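Local coordinates for FMN-binding protein (Syntrophomonas wolfei subsp. wolfei, PDB 3IN6), which binds flavin mononucleotide as a flavoprotein, probably of the FMN-binding split-barrel type, whose reaction is not established, at residues A[68-71]-A[72-76]; A[21-24]-A[25-29]; A[11-14]-A[15-19]. One frame throughout, in Å; residues are numbered along the deposited sequence.

In the fold
Interactions 2 and 3 lie on the same helix, 2-28, with centres about 15 Å apart, and interaction 3 comes first along the chain. They meet where R23 NH2 stands 3.7 Å from R16 NH1. The two guanidinium groups share E20 and D57 as salt-bridge partners, which probably offsets their like charges. Interaction 1 lies on helix 68-77, on the opposite side of the chain's centre. Its centre is about 23 Å from that of interaction 2 and about 31 Å from that of interaction 3. Interaction 1 binds the FMN phosphate directly. The other two stay farther off: side chains I26 and L18 are about 10 Å and 12 Å from a bound FMN.

Interaction 1: residues A[68-71]-A[72-76]; sequences DKTY and ANLKE. With FMN (flavin mononucleotide), chain C.
The N-terminal end of helix 68-77 forms the phosphate-binding end of the FMN pocket; here T70 and Y71 pack against L74 and K75, one turn on. T70 grips one phosphate oxygen twice. Its backbone N bonds to FMN O2P at 3.0 Å, nearly straight at 163°. Its OG1 donates to the same FMN O2P at 2.7 Å. With chi1 at -63°, OG1 sits beside the backbone N and the two donors converge. The helix N-terminus would probably favour the phosphate charge. The other branch, T70 CG2, lies 4.2 Å from L74 CD1.

K75 CG sits over one face of the Y71 ring as a CH-pi contact, 4.0 Å from the ring centroid. Y71 OH and K75 NZ both reach D105, by hydrogen bond and salt bridge, and R64 makes a cation-pi contact with the ring. Replacing Y71 by an alanine would probably leave K75 CG without the ring it rests on and take from D105 the hydroxyl's hydrogen bond.

Two waters lie between K69 and N73, whose ND2 also bonds to T37. One accepts from K69 NZ at 2.8 Å and only weakly reaches N73 OD1; the other accepts from N73 ND2 at 3.1 Å and only weakly from K69 NZ.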
ATOM      1  N   ASP A  68      -6.215 -13.707  -2.426  1.00 24.53           N
ATOM      2  CA  ASP A  68      -6.768 -14.153  -3.726  1.00 24.92           C
ATOM      3  C   ASP A  68      -6.717 -13.119  -4.852  1.00 23.10           C
ATOM      4  O   ASP A  68      -6.293 -13.436  -5.957  1.00 26.48           O
ATOM      5  CB  ASP A  68      -8.232 -14.574  -3.557  1.00 29.09           C
ATOM      6  CG  ASP A  68      -8.413 -15.800  -2.657  1.00 32.88           C
ATOM      7  OD1 ASP A  68      -7.461 -16.590  -2.495  1.00 35.90           O
ATOM      8  OD2 ASP A  68      -9.536 -15.972  -2.134  1.00 38.90           O
ATOM      9  N   LYS A  69      -7.174 -11.899  -4.586  1.00 22.00           N
ATOM     10  CA  LYS A  69      -7.170 -10.824  -5.591  1.00 22.62           C
ATOM     11  C   LYS A  69      -5.723 -10.427  -5.914  1.00 20.66           C
ATOM     12  O   LYS A  69      -5.350 -10.291  -7.082  1.00 21.65           O
ATOM     13  CB  LYS A  69      -7.989  -9.639  -5.082  1.00 23.59           C
ATOM     14  CG  LYS A  69      -8.285  -8.472  -6.055  1.00 25.07           C
ATOM     15  CD  LYS A  69      -9.051  -8.916  -7.290  1.00 34.41           C
ATOM     16  CE  LYS A  69     -10.270  -8.001  -7.617  1.00 23.46           C
ATOM     17  NZ  LYS A  69      -9.939  -6.569  -7.664  1.00 44.67           N
ATOM     18  N   THR A  70      -4.919 -10.255  -4.873  1.00 19.04           N
ATOM     19  CA  THR A  70      -3.477  -9.980  -5.004  1.00 19.26           C
ATOM     20  C   THR A  70      -2.809 -10.988  -5.935  1.00 21.83           C
ATOM     21  O   THR A  70      -2.056 -10.613  -6.852  1.00 21.89           O
ATOM     22  CB  THR A  70      -2.808 -10.033  -3.624  1.00 20.24           C
ATOM     23  OG1 THR A  70      -3.379  -8.992  -2.825  1.00 18.24           O
ATOM     24  CG2 THR A  70      -1.291  -9.820  -3.706  1.00 19.81           C
ATOM     25  N   TYR A  71      -3.134 -12.265  -5.733  1.00 21.96           N
ATOM     26  CA  TYR A  71      -2.587 -13.338  -6.557  1.00 22.76           C
ATOM     27  C   TYR A  71      -3.067 -13.249  -7.997  1.00 20.97           C
ATOM     28  O   TYR A  71      -2.268 -13.383  -8.928  1.00 22.90           O
ATOM     29  CB  TYR A  71      -2.966 -14.703  -5.968  1.00 23.89           C
ATOM     30  CG  TYR A  71      -2.495 -15.863  -6.791  1.00 24.34           C
ATOM     31  CD1 TYR A  71      -1.140 -16.174  -6.874  1.00 29.41           C
ATOM     32  CD2 TYR A  71      -3.395 -16.668  -7.471  1.00 26.82           C
ATOM     33  CE1 TYR A  71      -0.693 -17.261  -7.620  1.00 25.91           C
ATOM     34  CE2 TYR A  71      -2.953 -17.757  -8.224  1.00 22.54           C
ATOM     35  CZ  TYR A  71      -1.607 -18.043  -8.286  1.00 27.02           C
ATOM     36  OH  TYR A  71      -1.174 -19.105  -9.031  1.00 28.84           O
ATOM     37  N   ALA A  72      -4.376 -13.062  -8.177  1.00 19.37           N
ATOM     38  CA  ALA A  72      -4.959 -12.913  -9.521  1.00 18.14           C
ATOM     39  C   ALA A  72      -4.319 -11.735 -10.265  1.00 18.04           C
ATOM     40  O   ALA A  72      -4.055 -11.829 -11.456  1.00 18.95           O
ATOM     41  CB  ALA A  72      -6.473 -12.724  -9.447  1.00 16.62           C
ATOM     42  N   ASN A  73      -4.105 -10.617  -9.574  1.00 18.40           N
ATOM     43  CA  ASN A  73      -3.429  -9.447 -10.177  1.00 18.64           C
ATOM     44  C   ASN A  73      -1.996  -9.790 -10.636  1.00 20.62           C
ATOM     45  O   ASN A  73      -1.609  -9.563 -11.813  1.00 18.24           O
ATOM     46  CB  ASN A  73      -3.413  -8.289  -9.195  1.00 19.51           C
ATOM     47  CG  ASN A  73      -4.777  -7.631  -9.048  1.00 24.39           C
ATOM     48  OD1 ASN A  73      -5.676  -7.840  -9.862  1.00 15.01           O
ATOM     49  ND2 ASN A  73      -4.923  -6.811  -8.025  1.00 12.74           N
ATOM     50  N   LEU A  74      -1.231 -10.408  -9.744  1.00 20.65           N
ATOM     51  CA  LEU A  74       0.145 -10.793 -10.078  1.00 19.61           C
ATOM     52  C   LEU A  74       0.188 -11.678 -11.317  1.00 20.95           C
ATOM     53  O   LEU A  74       1.066 -11.503 -12.155  1.00 20.58           O
ATOM     54  CB  LEU A  74       0.835 -11.465  -8.897  1.00 20.33           C
ATOM     55  CG  LEU A  74       1.089 -10.514  -7.729  1.00 15.11           C
ATOM     56  CD1 LEU A  74       1.542 -11.306  -6.497  1.00 18.21           C
ATOM     57  CD2 LEU A  74       2.110  -9.395  -8.120  1.00 14.53           C
ATOM     58  N   LYS A  75      -0.781 -12.577 -11.475  1.00 22.90           N
ATOM     59  CA  LYS A  75      -0.801 -13.443 -12.666  1.00 23.63           C
ATOM     60  C   LYS A  75      -1.223 -12.686 -13.915  1.00 23.00           C
ATOM     61  O   LYS A  75      -0.898 -13.111 -15.014  1.00 26.39           O
ATOM     62  CB  LYS A  75      -1.715 -14.664 -12.487  1.00 24.09           C
ATOM     63  CG  LYS A  75      -1.407 -15.561 -11.294  1.00 27.00           C
ATOM     64  CD  LYS A  75      -0.032 -16.197 -11.320  1.00 34.89           C
ATOM     65  CE  LYS A  75       0.084 -17.273 -12.405  1.00 36.49           C
ATOM     66  NZ  LYS A  75       1.402 -17.959 -12.344  1.00 35.88           N
ATOM     67  N   GLU A  76      -1.973 -11.593 -13.772  1.00 23.51           N
ATOM     68  CA  GLU A  76      -2.366 -10.780 -14.935  1.00 21.13           C
ATOM     69  C   GLU A  76      -1.269  -9.833 -15.387  1.00 19.71           C
ATOM     70  O   GLU A  76      -0.972  -9.743 -16.573  1.00 17.80           O
ATOM     71  CB  GLU A  76      -3.605  -9.913 -14.658  1.00 21.63           C
ATOM     72  CG  GLU A  76      -4.869 -10.675 -14.669  1.00 26.14           C
ATOM     73  CD  GLU A  76      -6.113  -9.813 -14.579  1.00 26.18           C
ATOM     74  OE1 GLU A  76      -6.099  -8.607 -14.899  1.00 19.93           O
ATOM     75  OE2 GLU A  76      -7.135 -10.387 -14.182  1.00 33.47           O
TER
HETATM   76  N1  FMN C 148      -1.864 -13.613   3.190  1.00 49.24           N
HETATM   77  C2  FMN C 148      -0.925 -14.243   2.392  1.00 50.09           C
HETATM   78  O2  FMN C 148      -1.285 -14.889   1.403  1.00 41.44           O
HETATM   79  N3  FMN C 148       0.425 -14.145   2.710  1.00 52.35           N
HETATM   80  C4  FMN C 148       0.843 -13.430   3.824  1.00 51.85           C
HETATM   81  O4  FMN C 148       2.059 -13.370   4.079  1.00 54.12           O
HETATM   82  C4A FMN C 148      -0.114 -12.808   4.641  1.00 52.57           C
HETATM   83  N5  FMN C 148       0.264 -12.091   5.772  1.00 56.26           N
HETATM   84  C5A FMN C 148      -0.675 -11.463   6.581  1.00 54.61           C
HETATM   85  C6  FMN C 148      -0.250 -10.739   7.705  1.00 55.39           C
HETATM   86  C7  FMN C 148      -1.187 -10.111   8.529  1.00 56.89           C
HETATM   87  C7M FMN C 148      -0.707  -9.347   9.726  1.00 60.38           C
HETATM   88  C8  FMN C 148      -2.554 -10.186   8.229  1.00 57.56           C
HETATM   89  C8M FMN C 148      -3.579  -9.502   9.097  1.00 46.50           C
HETATM   90  C9  FMN C 148      -2.977 -10.901   7.099  1.00 57.87           C
HETATM   91  C9A FMN C 148      -2.038 -11.552   6.266  1.00 56.80           C
HETATM   92  N10 FMN C 148      -2.429 -12.271   5.126  1.00 54.62           N
HETATM   93  C10 FMN C 148      -1.474 -12.901   4.322  1.00 52.25           C
HETATM   94  C1' FMN C 148      -3.889 -12.408   4.755  1.00 55.33           C
HETATM   95  C2' FMN C 148      -4.324 -11.436   3.658  1.00 52.93           C
HETATM   96  O2' FMN C 148      -4.009 -10.108   4.015  1.00 44.21           O
HETATM   97  C3' FMN C 148      -5.827 -11.613   3.409  1.00 54.58           C
HETATM   98  O3' FMN C 148      -6.030 -12.860   2.772  1.00 52.12           O
HETATM   99  C4' FMN C 148      -6.455 -10.489   2.577  1.00 52.30           C
HETATM  100  O4' FMN C 148      -7.862 -10.592   2.623  1.00 54.94           O
HETATM  101  C5' FMN C 148      -6.028 -10.534   1.120  1.00 49.68           C
HETATM  102  O5' FMN C 148      -6.581  -9.434   0.439  1.00 46.14           O
HETATM  103  P   FMN C 148      -6.921  -9.486  -1.142  1.00 39.40           P
HETATM  104  O1P FMN C 148      -8.100 -10.380  -1.415  1.00 47.01           O
HETATM  105  O2P FMN C 148      -5.748  -9.990  -1.966  1.00 35.86           O
HETATM  106  O3P FMN C 148      -7.307  -8.080  -1.463  1.00 32.65           O
HETATM  107  O   HOH W   1      -7.318  -4.923  -8.552  1.00 15.36           O
HETATM  108  O   HOH W   2      -8.826  -6.429 -10.181  1.00 31.52           O

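Interaction 2: residues A[21-24]-A[25-29]; sequences KARS and LINAN
K21 and L25 lie side by side and point the same way, with K21 CG 3.9 Å from L25 CD1. This belongs to the tight side of the helix. A22, L25 and I26 are buried there against strands 52-55, 79-87 and 92-106. I26 N bonds to A22 O at 2.8 Å, and I26 CG1 lies 3.3 Å from the same A22 O. From CG on, the K21 chain is extended and leads away to a salt bridge with D94.

S24 and A28 make the loose side. Both are exposed, and their link is the backbone bond from A28 N to S24 O, bent to 137°. R23 and N27 are intermediate. R23 CG packs 3.7 Å from N27 ND2, and the guanidinium and amide planes are 51° apart. A water accepts from R23 NH1 at 3.0 Å and weakly from N27 ND2. R23 NH1 also bonds to G56 O, and N27 OD1 to M54 N.

N29 is the first residue to leave helical angles, with phi 60°. Its ND2 donates to I26 O at 2.7 Å, and its backbone N reaches the same oxygen. The helix laid by A22, L25 and I26 against strands of the antiparallel sheet is consistent with the FMN-binding split-barrel fold.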
ATOM      1  N   LYS A  21      18.644  -1.876   4.444  1.00 19.17           N
ATOM      2  CA  LYS A  21      17.463  -1.433   5.168  1.00 20.26           C
ATOM      3  C   LYS A  21      16.267  -2.289   4.765  1.00 20.28           C
ATOM      4  O   LYS A  21      15.478  -2.691   5.604  1.00 19.33           O
ATOM      5  CB  LYS A  21      17.179   0.028   4.871  1.00 21.16           C
ATOM      6  CG  LYS A  21      16.163   0.647   5.794  1.00 25.85           C
ATOM      7  CD  LYS A  21      16.096   2.128   5.513  1.00 34.05           C
ATOM      8  CE  LYS A  21      15.372   2.872   6.583  1.00 35.95           C
ATOM      9  NZ  LYS A  21      15.402   4.330   6.306  1.00 41.12           N
ATOM     10  N   ALA A  22      16.155  -2.580   3.474  1.00 19.69           N
ATOM     11  CA  ALA A  22      15.080  -3.415   2.963  1.00 19.54           C
ATOM     12  C   ALA A  22      15.179  -4.830   3.540  1.00 21.13           C
ATOM     13  O   ALA A  22      14.178  -5.388   3.997  1.00 22.19           O
ATOM     14  CB  ALA A  22      15.130  -3.455   1.434  1.00 16.03           C
ATOM     15  N   ARG A  23      16.392  -5.391   3.522  1.00 20.95           N
ATOM     16  CA  ARG A  23      16.654  -6.739   4.035  1.00 19.89           C
ATOM     17  C   ARG A  23      16.132  -6.863   5.445  1.00 20.38           C
ATOM     18  O   ARG A  23      15.388  -7.792   5.749  1.00 21.08           O
ATOM     19  CB  ARG A  23      18.164  -7.066   4.062  1.00 16.30           C
ATOM     20  CG  ARG A  23      18.468  -8.527   4.357  1.00  9.95           C
ATOM     21  CD  ARG A  23      19.984  -8.859   4.400  1.00  8.50           C
ATOM     22  NE  ARG A  23      20.692  -8.150   3.366  1.00 15.90           N
ATOM     23  CZ  ARG A  23      20.587  -8.458   2.075  1.00 14.65           C
ATOM     24  NH1 ARG A  23      19.819  -9.472   1.695  1.00 12.77           N
ATOM     25  NH2 ARG A  23      21.244  -7.750   1.181  1.00 18.09           N
ATOM     26  N   SER A  24      16.540  -5.933   6.306  1.00 21.04           N
ATOM     27  CA  SER A  24      16.132  -5.965   7.709  1.00 21.05           C
ATOM     28  C   SER A  24      14.627  -5.880   7.909  1.00 20.78           C
ATOM     29  O   SER A  24      14.051  -6.705   8.619  1.00 22.12           O
ATOM     30  CB  SER A  24      16.784  -4.833   8.489  1.00 20.52           C
ATOM     31  OG  SER A  24      18.160  -5.093   8.675  1.00 33.14           O
ATOM     32  N   LEU A  25      14.000  -4.891   7.275  1.00 18.22           N
ATOM     33  CA  LEU A  25      12.566  -4.656   7.460  1.00 18.97           C
ATOM     34  C   LEU A  25      11.703  -5.765   6.846  1.00 18.25           C
ATOM     35  O   LEU A  25      10.712  -6.155   7.424  1.00 17.84           O
ATOM     36  CB  LEU A  25      12.179  -3.274   6.920  1.00 18.92           C
ATOM     37  CG  LEU A  25      12.762  -2.087   7.691  1.00 20.00           C
ATOM     38  CD1 LEU A  25      12.672  -0.796   6.907  1.00 22.37           C
ATOM     39  CD2 LEU A  25      12.059  -1.949   9.037  1.00 18.02           C
ATOM     40  N   ILE A  26      12.062  -6.256   5.662  1.00 20.54           N
ATOM     41  CA  ILE A  26      11.302  -7.338   5.062  1.00 19.61           C
ATOM     42  C   ILE A  26      11.410  -8.606   5.915  1.00 19.94           C
ATOM     43  O   ILE A  26      10.398  -9.184   6.326  1.00 19.89           O
ATOM     44  CB  ILE A  26      11.755  -7.649   3.621  1.00 19.86           C
ATOM     45  CG1 ILE A  26      11.374  -6.499   2.685  1.00 16.83           C
ATOM     46  CG2 ILE A  26      11.103  -8.939   3.119  1.00 21.61           C
ATOM     47  CD1 ILE A  26       9.857  -6.340   2.472  1.00 19.54           C
ATOM     48  N   ASN A  27      12.636  -9.015   6.218  1.00 17.76           N
ATOM     49  CA  ASN A  27      12.827 -10.263   6.937  1.00 17.20           C
ATOM     50  C   ASN A  27      12.299 -10.256   8.384  1.00 17.87           C
ATOM     51  O   ASN A  27      12.028 -11.326   8.934  1.00 17.69           O
ATOM     52  CB  ASN A  27      14.289 -10.705   6.856  1.00 15.36           C
ATOM     53  CG  ASN A  27      14.700 -11.099   5.452  1.00 20.40           C
ATOM     54  OD1 ASN A  27      13.850 -11.377   4.580  1.00 11.91           O
ATOM     55  ND2 ASN A  27      16.007 -11.148   5.219  1.00 16.77           N
ATOM     56  N   ALA A  28      12.122  -9.075   8.975  1.00 17.09           N
ATOM     57  CA  ALA A  28      11.536  -8.974  10.337  1.00 20.06           C
ATOM     58  C   ALA A  28      10.060  -9.407  10.352  1.00 20.21           C
ATOM     59  O   ALA A  28       9.542  -9.820  11.379  1.00 20.62           O
ATOM     60  CB  ALA A  28      11.664  -7.556  10.874  1.00 19.99           C
ATOM     61  N   ASN A  29       9.397  -9.305   9.202  1.00 22.48           N
ATOM     62  CA  ASN A  29       7.994  -9.708   9.037  1.00 22.79           C
ATOM     63  C   ASN A  29       7.033  -8.942   9.965  1.00 21.38           C
ATOM     64  O   ASN A  29       6.290  -9.531  10.735  1.00 19.37           O
ATOM     65  CB  ASN A  29       7.827 -11.239   9.194  1.00 22.01           C
ATOM     66  CG  ASN A  29       8.436 -12.042   8.034  1.00 25.26           C
ATOM     67  OD1 ASN A  29       8.225 -13.243   7.947  1.00 27.61           O
ATOM     68  ND2 ASN A  29       9.163 -11.385   7.138  1.00 26.23           N
TER
HETATM   69  O   HOH W   3      18.789 -11.790   3.357  1.00 32.51           O

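Interaction 3: residues A[11-14]-A[15-19]; sequences LEIM and DRELL
M14, built as selenomethionine, and L18 are brought together by their first torsions. M14 has chi1 at 179°, which sets CG anti to the backbone N, beside its own carbonyl carbon, on the side where L18 lies. L18 has chi1 at -70°, which puts CG beside its own backbone N and leads CD1 back toward M14. The two side chains cross at an angle, and M14 CG meets L18 CD1 at 3.9 Å. This is an apolar contact between residues four apart on helix 2-28. The same L18 CD1 lies 3.6 Å from M14 O. That oxygen accepts the backbone bond from L18 N at 2.9 Å.

D15 folds back on the preceding turn. Its CG lies 3.1 Å from L11 O, and D15 OD1 is 3.3 Å from that oxygen. Both oxygens are acceptors, so they do not bond to each other; D15 N is the donor to L11 O. D15 OD2 also stands 5.2 Å from E12 OE1, two acids of like charge, well apart. E17 comes back over I13 in a similar way, and E17 CG sits 3.0 Å from I13 O.

R16 bends at chi2 and chi3. This curls its guanidinium group toward the next turn, where L19 CD1 lies 3.7 Å above one face of the R16 group. Its nitrogens are held by two acids: NH2 forms a salt bridge with D57, and NH1 with E20.

Most of this part of the helix is at the surface. L18 and L19 make its apolar contacts with the body of the protein. Both touch I140 of strand 131-141. L18 also packs on P142 just after that strand, and L19 touches D57 in the loop between strands 52-55 and 59-64.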
ATOM      1  N   LEU A  11      25.863   6.521  -5.846  1.00 27.85           N
ATOM      2  CA  LEU A  11      24.784   5.599  -6.183  1.00 28.95           C
ATOM      3  C   LEU A  11      24.996   4.209  -5.582  1.00 27.48           C
ATOM      4  O   LEU A  11      24.048   3.611  -5.086  1.00 25.20           O
ATOM      5  CB  LEU A  11      24.633   5.452  -7.703  1.00 30.85           C
ATOM      6  CG  LEU A  11      23.654   6.353  -8.439  1.00 37.15           C
ATOM      7  CD1 LEU A  11      22.231   5.941  -8.091  1.00 44.27           C
ATOM      8  CD2 LEU A  11      23.898   7.820  -8.132  1.00 46.12           C
ATOM      9  N   GLU A  12      26.227   3.692  -5.661  1.00 27.00           N
ATOM     10  CA  GLU A  12      26.544   2.351  -5.142  1.00 26.82           C
ATOM     11  C   GLU A  12      26.389   2.275  -3.635  1.00 26.86           C
ATOM     12  O   GLU A  12      25.803   1.322  -3.120  1.00 26.28           O
ATOM     13  CB  GLU A  12      27.966   1.931  -5.509  1.00 27.14           C
ATOM     14  CG  GLU A  12      28.213   1.733  -6.991  1.00 31.03           C
ATOM     15  CD  GLU A  12      27.519   0.518  -7.559  1.00 37.02           C
ATOM     16  OE1 GLU A  12      27.083  -0.351  -6.778  1.00 45.63           O
ATOM     17  OE2 GLU A  12      27.427   0.419  -8.802  1.00 47.12           O
ATOM     18  N   ILE A  13      26.917   3.276  -2.935  1.00 24.91           N
ATOM     19  CA  ILE A  13      26.808   3.320  -1.494  1.00 26.05           C
ATOM     20  C   ILE A  13      25.317   3.428  -1.125  1.00 28.08           C
ATOM     21  O   ILE A  13      24.836   2.742  -0.215  1.00 28.80           O
ATOM     22  CB  ILE A  13      27.568   4.522  -0.893  1.00 26.40           C
ATOM     23  CG1 ILE A  13      29.054   4.545  -1.322  1.00 30.47           C
ATOM     24  CG2 ILE A  13      27.488   4.498   0.609  1.00 23.27           C
ATOM     25  CD1 ILE A  13      29.848   3.322  -0.920  1.00 30.87           C
HETATM   26  N   MSE A  14      24.596   4.286  -1.845  1.00 26.22           N
HETATM   27  CA  MSE A  14      23.179   4.481  -1.612  1.00 26.27           C
HETATM   28  C   MSE A  14      22.412   3.180  -1.839  1.00 25.43           C
HETATM   29  O   MSE A  14      21.568   2.802  -1.030  1.00 25.24           O
HETATM   30  CB  MSE A  14      22.625   5.574  -2.520  1.00 23.61           C
HETATM   31  CG  MSE A  14      21.140   5.800  -2.349  1.00 32.61           C
HETATM   32 SE   MSE A  14      20.681   6.193  -0.477  0.75 33.78          SE
HETATM   33  CE  MSE A  14      21.841   7.762  -0.242  1.00 35.61           C
ATOM     34  N   ASP A  15      22.708   2.499  -2.939  1.00 25.94           N
ATOM     35  CA  ASP A  15      22.045   1.244  -3.237  1.00 25.50           C
ATOM     36  C   ASP A  15      22.256   0.214  -2.142  1.00 25.22           C
ATOM     37  O   ASP A  15      21.303  -0.434  -1.728  1.00 25.06           O
ATOM     38  CB  ASP A  15      22.486   0.703  -4.586  1.00 26.25           C
ATOM     39  CG  ASP A  15      21.852   1.452  -5.745  1.00 31.11           C
ATOM     40  OD1 ASP A  15      21.063   2.390  -5.502  1.00 33.92           O
ATOM     41  OD2 ASP A  15      22.135   1.096  -6.900  1.00 35.33           O
ATOM     42  N   ARG A  16      23.492   0.079  -1.659  1.00 24.17           N
ATOM     43  CA  ARG A  16      23.787  -0.885  -0.595  1.00 23.89           C
ATOM     44  C   ARG A  16      23.018  -0.550   0.680  1.00 24.16           C
ATOM     45  O   ARG A  16      22.527  -1.442   1.380  1.00 24.43           O
ATOM     46  CB  ARG A  16      25.294  -0.959  -0.325  1.00 22.45           C
ATOM     47  CG  ARG A  16      25.718  -1.881   0.798  1.00 19.91           C
ATOM     48  CD  ARG A  16      25.109  -3.272   0.708  1.00 20.14           C
ATOM     49  NE  ARG A  16      25.374  -3.911  -0.570  1.00 22.52           N
ATOM     50  CZ  ARG A  16      24.787  -5.022  -0.992  1.00 26.53           C
ATOM     51  NH1 ARG A  16      23.874  -5.647  -0.240  1.00 26.30           N
ATOM     52  NH2 ARG A  16      25.108  -5.505  -2.185  1.00 27.65           N
ATOM     53  N   GLU A  17      22.926   0.737   0.979  1.00 23.92           N
ATOM     54  CA  GLU A  17      22.173   1.224   2.136  1.00 24.18           C
ATOM     55  C   GLU A  17      20.701   0.817   2.002  1.00 22.82           C
ATOM     56  O   GLU A  17      20.094   0.324   2.936  1.00 23.24           O
ATOM     57  CB  GLU A  17      22.227   2.750   2.166  1.00 25.69           C
ATOM     58  CG  GLU A  17      23.587   3.381   2.426  1.00 33.36           C
ATOM     59  CD  GLU A  17      23.730   3.874   3.837  1.00 41.55           C
ATOM     60  OE1 GLU A  17      23.419   3.105   4.770  1.00 53.18           O
ATOM     61  OE2 GLU A  17      24.143   5.038   4.010  1.00 40.82           O
ATOM     62  N   LEU A  18      20.135   1.038   0.821  1.00 22.93           N
ATOM     63  CA  LEU A  18      18.740   0.696   0.573  1.00 22.89           C
ATOM     64  C   LEU A  18      18.510  -0.812   0.658  1.00 23.42           C
ATOM     65  O   LEU A  18      17.531  -1.250   1.280  1.00 25.74           O
ATOM     66  CB  LEU A  18      18.300   1.234  -0.778  1.00 23.69           C
ATOM     67  CG  LEU A  18      18.174   2.759  -0.807  1.00 28.24           C
ATOM     68  CD1 LEU A  18      18.174   3.284  -2.247  1.00 21.30           C
ATOM     69  CD2 LEU A  18      16.915   3.191  -0.046  1.00 21.12           C
ATOM     70  N   LEU A  19      19.404  -1.598   0.048  1.00 21.83           N
ATOM     71  CA  LEU A  19      19.307  -3.060   0.098  1.00 19.14           C
ATOM     72  C   LEU A  19      19.347  -3.567   1.548  1.00 18.21           C
ATOM     73  O   LEU A  19      18.598  -4.473   1.921  1.00 19.01           O
ATOM     74  CB  LEU A  19      20.438  -3.710  -0.703  1.00 18.72           C
ATOM     75  CG  LEU A  19      20.324  -3.650  -2.236  1.00 21.85           C
ATOM     76  CD1 LEU A  19      21.673  -3.853  -2.927  1.00 20.77           C
ATOM     77  CD2 LEU A  19      19.288  -4.674  -2.682  1.00 16.29           C
TER